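Local atomic coordinates of O-succinylhomoserine sulfhydrylase (Mycobacterium tuberculosis, PDB entry 3NDN), a protein that probably catalyses the pyridoxal-phosphate-dependent formation of L-homocysteine from O-succinyl-L-homoserine and hydrogen sulfide, a step of methionine biosynthesis in the tubercle bacillus. Residues R122-R127 with S157-A162; R352-S357 with D403-D408. All coordinates share one frame; numbering follows the deposited sequence. Where two conformers were deposited one is given.

Interaction 1. Residues R122-R127 with S157-A162; sequences RLVAAR and SQWERA
The carbonyl oxygen of A162, at the C-terminal end of helix 156-162, is gripped by the guanidinium of R122. NH1 of R122 lies 2.9 Å from A162 O and gives a fairly straight bond, 160° at the hydrogen, nearly along the C=O axis; NH2 of R122 adds a weak second bond to the same oxygen at 3.4 Å. Both come from the edge of the guanidinium, with the oxygen almost in its plane. R122 gets there by running extended from CG to NE, CG anti to the backbone N (chi1 -177°). T167 OG1 also bonds NH1, which helps to fix the rotation of the group. The helix lies antiparallel to strand 122-126, the axes of these segments approaching to 9.9 Å, and belongs to the alpha/beta large domain of this fold-type I PLP enzyme, where helices pack on the seven-stranded sheet. From the strand, V124 turns toward the helix, its CG1 meeting A162 CB at 3.9 Å and, at the same distance, W159 CZ3. The indole reaches back toward the strand with its six-membered ring, presented obliquely; CZ2 of W159 lies 4.2 Å from A126 CB. The side chains of V124 and W159 run antiparallel as they pass. The pyrrole nitrogen NE1 of W159 is bonded to G153 O, so the buried ring is held at its polar end while V188 and L191 of helix 185-194 also pack against it.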
loop_
_atom_site.group_PDB
_atom_site.type_symbol
_atom_site.label_atom_id
_atom_site.label_comp_id
_atom_site.label_asym_id
_atom_site.label_seq_id
_atom_site.Cartn_x
_atom_site.Cartn_y
_atom_site.Cartn_z
ATOM N N ARG A 122 24.593 -35.112 3.135
ATOM C CA ARG A 122 25.119 -34.939 4.504
ATOM C C ARG A 122 25.318 -33.457 4.878
ATOM O O ARG A 122 25.936 -32.708 4.117
ATOM C CB ARG A 122 26.452 -35.692 4.625
ATOM C CG ARG A 122 27.112 -35.691 6.015
ATOM C CD ARG A 122 28.292 -36.696 6.075
ATOM N NE ARG A 122 28.664 -37.026 7.456
ATOM C CZ ARG A 122 29.576 -36.372 8.168
ATOM N NH1 ARG A 122 30.242 -35.357 7.629
ATOM N NH2 ARG A 122 29.834 -36.742 9.418
ATOM N N LEU A 123 24.815 -33.071 6.057
ATOM C CA LEU A 123 24.938 -31.700 6.600
ATOM C C LEU A 123 25.693 -31.696 7.932
ATOM O O LEU A 123 25.430 -32.536 8.788
ATOM C CB LEU A 123 23.529 -31.074 6.796
ATOM C CG LEU A 123 23.316 -29.829 7.684
ATOM C CD1 LEU A 123 24.028 -28.604 7.117
ATOM C CD2 LEU A 123 21.830 -29.506 7.910
ATOM N N VAL A 124 26.637 -30.763 8.095
ATOM C CA VAL A 124 27.259 -30.506 9.404
ATOM C C VAL A 124 26.877 -29.099 9.903
ATOM O O VAL A 124 27.175 -28.099 9.249
ATOM C CB VAL A 124 28.801 -30.684 9.361
ATOM C CG1 VAL A 124 29.431 -30.349 10.708
ATOM C CG2 VAL A 124 29.163 -32.119 8.952
ATOM N N ALA A 125 26.234 -29.025 11.066
ATOM C CA ALA A 125 25.708 -27.742 11.557
ATOM C C ALA A 125 26.158 -27.457 12.975
ATOM O O ALA A 125 26.350 -28.389 13.744
ATOM C CB ALA A 125 24.182 -27.749 11.492
ATOM N N ALA A 126 26.327 -26.177 13.321
ATOM C CA ALA A 126 26.523 -25.765 14.724
ATOM C C ALA A 126 25.219 -25.976 15.500
ATOM O O ALA A 126 24.133 -25.916 14.918
ATOM C CB ALA A 126 26.959 -24.308 14.810
ATOM N N ARG A 127 25.330 -26.212 16.805
ATOM C CA ARG A 127 24.172 -26.526 17.655
ATOM C C ARG A 127 23.446 -25.269 18.142
ATOM O O ARG A 127 22.232 -25.304 18.369
ATOM C CB ARG A 127 24.592 -27.404 18.856
ATOM C CG ARG A 127 23.437 -28.211 19.468
ATOM C CD ARG A 127 23.902 -29.179 20.570
ATOM N NE ARG A 127 24.418 -30.453 20.054
ATOM C CZ ARG A 127 25.711 -30.782 19.986
ATOM N NH1 ARG A 127 26.658 -29.941 20.391
ATOM N NH2 ARG A 127 26.065 -31.967 19.505
ATOM N N SER A 157 38.251 -28.458 16.862
ATOM C CA SER A 157 38.585 -29.885 16.812
ATOM C C SER A 157 37.342 -30.743 16.527
ATOM O O SER A 157 37.452 -31.827 15.959
ATOM C CB SER A 157 39.348 -30.353 18.065
ATOM O OG SER A 157 38.529 -30.403 19.216
ATOM N N GLN A 158 36.164 -30.239 16.899
ATOM C CA GLN A 158 34.903 -30.933 16.614
ATOM C C GLN A 158 34.517 -30.753 15.141
ATOM O O GLN A 158 34.019 -31.689 14.512
ATOM C CB GLN A 158 33.763 -30.439 17.510
ATOM C CG GLN A 158 33.895 -30.781 18.981
ATOM C CD GLN A 158 32.679 -30.360 19.796
ATOM O OE1 GLN A 158 31.536 -30.562 19.387
ATOM N NE2 GLN A 158 32.927 -29.771 20.960
ATOM N N TRP A 159 34.743 -29.544 14.610
ATOM C CA TRP A 159 34.578 -29.265 13.183
ATOM C C TRP A 159 35.493 -30.186 12.361
ATOM O O TRP A 159 35.076 -30.746 11.342
ATOM C CB TRP A 159 34.900 -27.794 12.862
ATOM C CG TRP A 159 33.805 -26.755 13.202
ATOM C CD1 TRP A 159 33.850 -25.817 14.204
ATOM C CD2 TRP A 159 32.550 -26.546 12.518
ATOM N NE1 TRP A 159 32.703 -25.044 14.188
ATOM C CE2 TRP A 159 31.888 -25.472 13.172
ATOM C CE3 TRP A 159 31.920 -27.162 11.424
ATOM C CZ2 TRP A 159 30.616 -25.005 12.768
ATOM C CZ3 TRP A 159 30.651 -26.703 11.023
ATOM C CH2 TRP A 159 30.019 -25.626 11.692
ATOM N N GLU A 160 36.742 -30.336 12.803
ATOM C CA GLU A 160 37.702 -31.166 12.078
ATOM C C GLU A 160 37.245 -32.631 12.020
ATOM O O GLU A 160 37.252 -33.239 10.944
ATOM C CB GLU A 160 39.117 -31.026 12.660
ATOM C CG GLU A 160 40.187 -31.760 11.853
ATOM C CD GLU A 160 41.571 -31.135 11.982
ATOM O OE1 GLU A 160 41.806 -30.348 12.930
ATOM O OE2 GLU A 160 42.431 -31.436 11.125
ATOM N N ARG A 161 36.809 -33.170 13.157
ATOM C CA ARG A 161 36.325 -34.563 13.227
ATOM C C ARG A 161 35.066 -34.827 12.390
ATOM O O ARG A 161 34.984 -35.842 11.702
ATOM C CB ARG A 161 36.130 -35.021 14.682
ATOM C CG ARG A 161 37.452 -35.141 15.461
ATOM C CD ARG A 161 37.291 -35.855 16.809
ATOM N NE ARG A 161 36.495 -35.090 17.782
ATOM C CZ ARG A 161 36.980 -34.163 18.610
ATOM N NH1 ARG A 161 38.271 -33.848 18.601
ATOM N NH2 ARG A 161 36.168 -33.538 19.451
ATOM N N ALA A 162 34.093 -33.919 12.447
ATOM C CA ALA A 162 32.863 -34.057 11.651
ATOM C C ALA A 162 33.107 -33.935 10.151
ATOM O O ALA A 162 32.393 -34.553 9.359
ATOM C CB ALA A 162 31.811 -33.043 12.098
#

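Interaction 2. Residues R352-S357 with D403-D408; sequences RLIDIS and DDLIAD
D408 reaches from helix 402-413 to the backbone turn of R352-I354, and three successive amide N-H groups close on its carboxylate. CG of D408 stands anti to the backbone N (chi1 -164°), which carries the two oxygens out from the helix to the loop. OD1 takes the N-H of R352 through its syn lone pair, at 2.9 Å between R352 N and D408 OD1 and with an angle of 169°. OD2 accepts twice: I354 N, 3.0 Å from D408 OD2, meets it almost head-on from the end of the C-O bond and is almost linear, whereas L353 N, also 3.0 Å from D408 OD2, descends from above the carboxylate plane with a more bent bond of 147°.

Beside this polar grip the aliphatic side chains pack against L405. I354 lies roughly perpendicular to L405, its CG1 3.7 Å from L405 CD2. L353 reaches the helix one turn before D408: it runs obliquely to D404, and its CD2 lies 3.9 Å from D404 O and 4.1 Å from L405 CD2. The segment then enters strand 355-356 of the C-terminal domain's sheet, outermost within this chain, with I356 backbone-bonded to the third subunit. The second subunit adjoins too: D404 OD2 is bonded to its T29 OG1, and D355 makes salt bridges to its R33 and R38.

With three amide N-H groups converging on the carboxylate of a buried residue, D408 is probably stabilised as the anion, its charge met here by backbone N-H groups, while the guanidinium of R352 keeps NH1 7.0 Å from D408 OD1 and bonds D349 O.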
loop_
_atom_site.group_PDB
_atom_site.type_symbol
_atom_site.label_atom_id
_atom_site.label_comp_id
_atom_site.label_asym_id
_atom_site.label_seq_id
_atom_site.Cartn_x
_atom_site.Cartn_y
_atom_site.Cartn_z
ATOM N N ARG A 352 9.631 1.755 31.337
ATOM C CA ARG A 352 8.569 2.692 30.921
ATOM C C ARG A 352 8.775 3.312 29.518
ATOM O O ARG A 352 7.904 4.049 29.031
ATOM C CB ARG A 352 8.366 3.792 31.979
ATOM C CG ARG A 352 7.804 3.301 33.341
ATOM C CD ARG A 352 6.309 2.891 33.237
ATOM N NE ARG A 352 5.773 2.323 34.483
ATOM C CZ ARG A 352 5.851 1.038 34.840
ATOM N NH1 ARG A 352 6.460 0.143 34.067
ATOM N NH2 ARG A 352 5.322 0.641 35.988
ATOM N N LEU A 353 9.921 3.032 28.891
ATOM C CA LEU A 353 10.210 3.477 27.511
ATOM C C LEU A 353 10.403 2.300 26.546
ATOM O O LEU A 353 9.808 2.276 25.454
ATOM C CB LEU A 353 11.429 4.434 27.465
ATOM C CG LEU A 353 11.813 5.082 26.120
ATOM C CD1 LEU A 353 10.784 6.130 25.662
ATOM C CD2 LEU A 353 13.207 5.719 26.154
ATOM N N ILE A 354 11.252 1.355 26.945
ATOM C CA ILE A 354 11.531 0.127 26.183
ATOM C C ILE A 354 10.314 -0.823 26.295
ATOM O O ILE A 354 9.788 -1.000 27.390
ATOM C CB ILE A 354 12.850 -0.539 26.711
ATOM C CG1 ILE A 354 14.065 0.380 26.482
ATOM C CG2 ILE A 354 13.102 -1.928 26.093
ATOM C CD1 ILE A 354 15.305 0.040 27.334
ATOM N N ASP A 355 9.852 -1.378 25.161
ATOM C CA ASP A 355 8.725 -2.344 25.114
ATOM C C ASP A 355 9.178 -3.781 25.393
ATOM O O ASP A 355 10.274 -4.163 24.995
ATOM C CB ASP A 355 8.048 -2.371 23.706
ATOM C CG ASP A 355 7.336 -1.066 23.326
ATOM O OD1 ASP A 355 6.474 -0.574 24.088
ATOM O OD2 ASP A 355 7.604 -0.556 22.207
ATOM N N ILE A 356 8.321 -4.588 26.034
ATOM C CA ILE A 356 8.565 -6.050 26.209
ATOM C C ILE A 356 8.135 -6.776 24.915
ATOM O O ILE A 356 6.960 -6.753 24.561
ATOM C CB ILE A 356 7.782 -6.629 27.445
ATOM C CG1 ILE A 356 8.181 -5.920 28.736
ATOM C CG2 ILE A 356 7.971 -8.162 27.593
ATOM C CD1 ILE A 356 7.239 -6.200 29.931
ATOM N N SER A 357 9.093 -7.396 24.212
ATOM C CA SER A 357 8.861 -8.007 22.881
ATOM C C SER A 357 10.059 -8.870 22.471
ATOM O O SER A 357 11.198 -8.552 22.826
ATOM C CB SER A 357 8.629 -6.921 21.825
ATOM O OG SER A 357 8.262 -7.460 20.557
ATOM N N ASP A 403 20.896 8.545 26.069
ATOM C CA ASP A 403 20.692 8.997 27.448
ATOM C C ASP A 403 19.305 8.634 27.994
ATOM O O ASP A 403 19.164 8.332 29.170
ATOM C CB ASP A 403 20.901 10.517 27.550
ATOM C CG ASP A 403 22.343 10.942 27.286
ATOM O OD1 ASP A 403 23.284 10.144 27.541
ATOM O OD2 ASP A 403 22.525 12.104 26.848
ATOM N N ASP A 404 18.279 8.683 27.144
ATOM C CA ASP A 404 16.916 8.346 27.565
ATOM C C ASP A 404 16.807 6.828 27.836
ATOM O O ASP A 404 16.095 6.410 28.756
ATOM C CB ASP A 404 15.867 8.768 26.506
ATOM C CG ASP A 404 15.692 10.299 26.377
ATOM O OD1 ASP A 404 15.913 11.044 27.355
ATOM O OD2 ASP A 404 15.294 10.763 25.278
ATOM N N LEU A 405 17.506 6.018 27.036
ATOM C CA LEU A 405 17.504 4.550 27.206
ATOM C C LEU A 405 18.245 4.115 28.485
ATOM O O LEU A 405 17.772 3.237 29.222
ATOM C CB LEU A 405 18.083 3.849 25.975
ATOM C CG LEU A 405 17.268 3.926 24.662
ATOM C CD1 LEU A 405 18.105 3.507 23.464
ATOM C CD2 LEU A 405 15.993 3.063 24.757
ATOM N N ILE A 406 19.404 4.718 28.724
ATOM C CA ILE A 406 20.183 4.467 29.956
ATOM C C ILE A 406 19.400 4.826 31.223
ATOM O O ILE A 406 19.394 4.055 32.185
ATOM C CB ILE A 406 21.589 5.139 29.907
ATOM C CG1 ILE A 406 22.490 4.353 28.947
ATOM C CG2 ILE A 406 22.233 5.174 31.314
ATOM C CD1 ILE A 406 23.751 5.075 28.485
ATOM N N ALA A 407 18.743 5.986 31.217
ATOM C CA ALA A 407 17.833 6.380 32.285
ATOM C C ALA A 407 16.735 5.333 32.567
ATOM O O ALA A 407 16.469 5.041 33.721
ATOM C CB ALA A 407 17.198 7.760 31.995
ATOM N N ASP A 408 16.090 4.802 31.518
ATOM C CA ASP A 408 15.032 3.783 31.665
ATOM C C ASP A 408 15.573 2.472 32.242
ATOM O O ASP A 408 14.926 1.843 33.080
ATOM C CB ASP A 408 14.326 3.526 30.301
ATOM C CG ASP A 408 12.972 2.788 30.440
ATOM O OD1 ASP A 408 12.220 3.046 31.411
ATOM O OD2 ASP A 408 12.632 1.972 29.544
#

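In the fold
Interaction 1 closes along the chain before interaction 2 opens, and the two lie far apart, with centres 40 Å and nearest atoms about 21 Å from each other. They share no strand, helix or sheet. In interaction 1 a helix lies against the seven-stranded sheet of the large, PLP-binding domain, within one chain and touched by no other subunit. Interaction 2 lies beside the five-stranded sheet of the C-terminal domain, where strand 355-356 is outermost within this chain, and next to two other subunits of the homotetramer. One contact therefore packs a helix inside a domain, while the other joins the chain's last helix to the loop leading into strand 355-356, close to the assembly interfaces.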